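Putative baseplate protein (Unidentified phage, PDB 2FSD) probably serves as a receptor-binding protein of a lactococcal phage, its head domain recognising a receptor on the surface of the host bacterium. Local coordinates at residues N71-P74 with N75-V78; T82-P85 with A86-T89. One frame throughout, in Å; residues are numbered along the deposited sequence.

How the contacts relate
Strand 59-68 leads into a loop, and contact 1 closes the end of that loop: the chain turns back at residues 73-76 and enters strand 77-82, with residues 71-74 packed against 75-78. The strand then carries the chain past the centre of the domain, and contact 2 tightens the start of the next connection, which runs on to strand 94-102. The two contacts are local and in series, neither nested nor crossed, with centres about 25 Å apart on opposite sides of the chain's centre. Contact 1 joins a loop to the beginning of strand 77-82, whereas contact 2 folds residues after that strand against strands 34-41, 50-56 and 59-68 of the antiparallel barrel.

Contact 1 (N71-P74 with N75-V78); sequences NVAP and NFIV
Val-72 and Val-78 meet branch to branch across a tight reversal of the chain, CG2 of Val-72 lying 3.8 Å from CG2 of Val-78. In Val-78 the touching methyl stands beside the backbone N because CG1 takes the position opposite that N (chi1 162°); the same CG2 also rests against the carbonyl O of Asn-71. The other branch of Val-72, CG1, lies close against the backbone, 3.1 Å from Phe-76 O. Between the two valines the chain makes a type II beta turn from Ala-73 to Phe-76, with Asn-75 at positive phi. Phe-76 N closes it by donating to Ala-73 O at 3.0 Å, the donor standing 45° out of the carbonyl plane. The Phe-76 ring projects outward from the turn, and CD1, on its near side, lies 4.0 Å from Ala-73 CB, which approaches the ring obliquely, while Pro-74 O sits at the ring edge, in its plane. Outside the turn, Val-72 O accepts a hydrogen bond from Asn-122 ND2, and Val-72 pairs through its backbone with Met-128. Val-78 bonds through its backbone with Val-120, where strand 77-82 runs antiparallel to strand 117-121, and just outside the two strands Asn-75 bonds with Asn-122.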
loop_
_atom_site.group_PDB
_atom_site.type_symbol
_atom_site.label_atom_id
_atom_site.label_comp_id
_atom_site.label_asym_id
_atom_site.label_seq_id
_atom_site.Cartn_x
_atom_site.Cartn_y
_atom_site.Cartn_z
ATOM N N ASN A 71 -9.093 14.892 -9.940
ATOM C CA ASN A 71 -9.791 13.800 -10.607
ATOM C C ASN A 71 -8.810 12.902 -11.341
ATOM O O ASN A 71 -7.944 13.383 -12.067
ATOM C CB ASN A 71 -10.766 14.345 -11.648
ATOM C CG ASN A 71 -11.772 15.303 -11.066
ATOM O OD1 ASN A 71 -12.067 15.263 -9.883
ATOM N ND2 ASN A 71 -12.309 16.173 -11.908
ATOM N N VAL A 72 -8.959 11.598 -11.151
ATOM C CA VAL A 72 -8.099 10.609 -11.795
ATOM C C VAL A 72 -8.984 9.634 -12.542
ATOM O O VAL A 72 -9.855 9.003 -11.943
ATOM C CB VAL A 72 -7.261 9.778 -10.758
ATOM C CG1 VAL A 72 -6.068 9.116 -11.443
ATOM C CG2 VAL A 72 -6.814 10.627 -9.581
ATOM N N ALA A 73 -8.736 9.497 -13.843
ATOM C CA ALA A 73 -9.439 8.529 -14.678
ATOM C C ALA A 73 -8.901 7.137 -14.410
ATOM O O ALA A 73 -7.778 6.999 -13.939
ATOM C CB ALA A 73 -9.276 8.878 -16.186
ATOM N N PRO A 74 -9.699 6.098 -14.714
ATOM C CA PRO A 74 -9.247 4.722 -14.554
ATOM C C PRO A 74 -7.935 4.451 -15.290
ATOM O O PRO A 74 -7.841 4.713 -16.483
ATOM C CB PRO A 74 -10.403 3.910 -15.160
ATOM C CG PRO A 74 -11.579 4.750 -14.925
ATOM C CD PRO A 74 -11.096 6.149 -15.177
ATOM N N ASN A 75 -6.937 3.937 -14.572
ATOM C CA ASN A 75 -5.607 3.634 -15.140
ATOM C C ASN A 75 -4.695 4.836 -15.404
ATOM O O ASN A 75 -3.568 4.660 -15.866
ATOM C CB ASN A 75 -5.715 2.788 -16.429
ATOM C CG ASN A 75 -5.339 1.337 -16.208
ATOM O OD1 ASN A 75 -4.160 1.005 -16.026
ATOM N ND2 ASN A 75 -6.343 0.456 -16.240
ATOM N N PHE A 76 -5.166 6.051 -15.134
ATOM C CA PHE A 76 -4.307 7.227 -15.261
ATOM C C PHE A 76 -3.674 7.603 -13.915
ATOM O O PHE A 76 -4.099 7.124 -12.857
ATOM C CB PHE A 76 -5.077 8.392 -15.866
ATOM C CG PHE A 76 -5.131 8.376 -17.373
ATOM C CD1 PHE A 76 -5.961 7.488 -18.042
ATOM C CD2 PHE A 76 -4.363 9.260 -18.118
ATOM C CE1 PHE A 76 -6.021 7.471 -19.449
ATOM C CE2 PHE A 76 -4.417 9.271 -19.518
ATOM C CZ PHE A 76 -5.251 8.372 -20.186
ATOM N N ILE A 77 -2.640 8.439 -13.970
ATOM C CA ILE A 77 -1.856 8.796 -12.787
ATOM C C ILE A 77 -1.784 10.321 -12.609
ATOM O O ILE A 77 -1.574 11.083 -13.561
ATOM C CB ILE A 77 -0.449 8.136 -12.810
ATOM C CG1 ILE A 77 -0.576 6.600 -12.875
ATOM C CG2 ILE A 77 0.332 8.479 -11.537
ATOM C CD1 ILE A 77 0.569 5.885 -13.574
ATOM N N VAL A 78 -1.998 10.753 -11.372
ATOM C CA VAL A 78 -1.972 12.154 -11.012
ATOM C C VAL A 78 -0.835 12.381 -10.000
ATOM O O VAL A 78 -0.782 11.692 -8.969
ATOM C CB VAL A 78 -3.329 12.551 -10.421
ATOM C CG1 VAL A 78 -3.232 13.814 -9.648
ATOM C CG2 VAL A 78 -4.373 12.690 -11.549
#

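Contact 2 (T82-P85 with A86-T89); sequences TFPP and AFGT
Pro-84 O receives the backbone N of Phe-87 at 3.1 Å, a fairly straight bond (162° at the hydrogen) that closes a turn over Pro-84, Pro-85, Ala-86 and Phe-87. The donor stands above the carbonyl plane. One residue on, Gly-88 N reaches Pro-85 O at 3.4 Å in a weak bond, so two successive i to i+3 links wind the backbone through Pro-85, Ala-86 and Phe-87. Gly-88 then leaves with positive phi. This winding brings Phe-87 back beside Phe-83, their CB atoms 4.1 Å apart. The turn thus folds the chain leaving strand 77-82 of the antiparallel beta barrel back on itself, and both phenylalanines reach toward the barrel strands: Phe-83 touches Ala-53, Ile-60 and Val-62, while Phe-87 meets Ile-34, Thr-37, Ala-53, Ile-55 and Ile-60. Their rings are inclined at 42° with centroids 5.8 Å apart, an oblique pairing in which Phe-83 CD1 lies over one face of the Phe-87 ring. With CG beside the backbone N (chi1 -68°), Phe-87 directs its ring alongside Pro-84, and the two side chains point the same way. Pro-84 CD lies 4.0 Å from Phe-87 CD2. At the edge of that ring, in its plane, sits Pro-84 O, 3.5 Å from CD2 of Phe-87.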
loop_
_atom_site.group_PDB
_atom_site.type_symbol
_atom_site.label_atom_id
_atom_site.label_comp_id
_atom_site.label_asym_id
_atom_site.label_seq_id
_atom_site.Cartn_x
_atom_site.Cartn_y
_atom_site.Cartn_z
ATOM N N THR A 82 6.406 15.875 -4.101
ATOM C CA THR A 82 7.805 15.573 -4.390
ATOM C C THR A 82 8.641 15.665 -3.098
ATOM O O THR A 82 8.309 16.418 -2.167
ATOM C CB THR A 82 8.420 16.528 -5.476
ATOM O OG1 THR A 82 8.235 17.894 -5.093
ATOM C CG2 THR A 82 7.797 16.300 -6.847
ATOM N N PHE A 83 9.732 14.910 -3.046
ATOM C CA PHE A 83 10.607 14.959 -1.865
ATOM C C PHE A 83 11.539 16.177 -1.931
ATOM O O PHE A 83 12.111 16.471 -2.993
ATOM C CB PHE A 83 11.421 13.679 -1.738
ATOM C CG PHE A 83 10.579 12.447 -1.569
ATOM C CD1 PHE A 83 9.978 12.168 -0.341
ATOM C CD2 PHE A 83 10.370 11.566 -2.641
ATOM C CE1 PHE A 83 9.181 11.043 -0.175
ATOM C CE2 PHE A 83 9.581 10.425 -2.474
ATOM C CZ PHE A 83 8.988 10.165 -1.245
ATOM N N PRO A 84 11.673 16.915 -0.810
ATOM C CA PRO A 84 12.773 17.883 -0.746
ATOM C C PRO A 84 14.133 17.201 -0.983
ATOM O O PRO A 84 14.272 16.008 -0.686
ATOM C CB PRO A 84 12.666 18.433 0.674
ATOM C CG PRO A 84 11.219 18.269 1.022
ATOM C CD PRO A 84 10.838 16.961 0.405
ATOM N N PRO A 85 15.109 17.934 -1.569
ATOM C CA PRO A 85 16.482 17.456 -1.821
ATOM C C PRO A 85 17.234 16.891 -0.615
ATOM O O PRO A 85 18.281 16.282 -0.795
ATOM C CB PRO A 85 17.215 18.711 -2.313
ATOM C CG PRO A 85 16.195 19.582 -2.831
ATOM C CD PRO A 85 14.912 19.296 -2.094
ATOM N N ALA A 86 16.746 17.123 0.596
ATOM C CA ALA A 86 17.347 16.522 1.772
ATOM C C ALA A 86 17.272 14.989 1.710
ATOM O O ALA A 86 18.201 14.313 2.165
ATOM C CB ALA A 86 16.674 17.048 3.053
ATOM N N PHE A 87 16.188 14.451 1.136
ATOM C CA PHE A 87 15.964 12.995 1.089
ATOM C C PHE A 87 16.845 12.274 0.066
ATOM O O PHE A 87 16.977 11.054 0.120
ATOM C CB PHE A 87 14.480 12.658 0.844
ATOM C CG PHE A 87 13.589 13.012 1.999
ATOM C CD1 PHE A 87 13.147 12.037 2.878
ATOM C CD2 PHE A 87 13.221 14.340 2.231
ATOM C CE1 PHE A 87 12.339 12.373 3.967
ATOM C CE2 PHE A 87 12.413 14.681 3.310
ATOM C CZ PHE A 87 11.971 13.694 4.174
ATOM N N GLY A 88 17.428 13.020 -0.870
ATOM C CA GLY A 88 18.434 12.475 -1.775
ATOM C C GLY A 88 17.872 11.759 -2.987
ATOM O O GLY A 88 16.734 11.993 -3.392
ATOM N N THR A 89 18.690 10.874 -3.551
ATOM C CA THR A 89 18.473 10.271 -4.874
ATOM C C THR A 89 18.075 8.795 -4.783
ATOM O O THR A 89 17.294 8.285 -5.590
ATOM C CB THR A 89 19.784 10.424 -5.721
ATOM O OG1 THR A 89 19.710 11.623 -6.499
ATOM C CG2 THR A 89 20.040 9.233 -6.655
#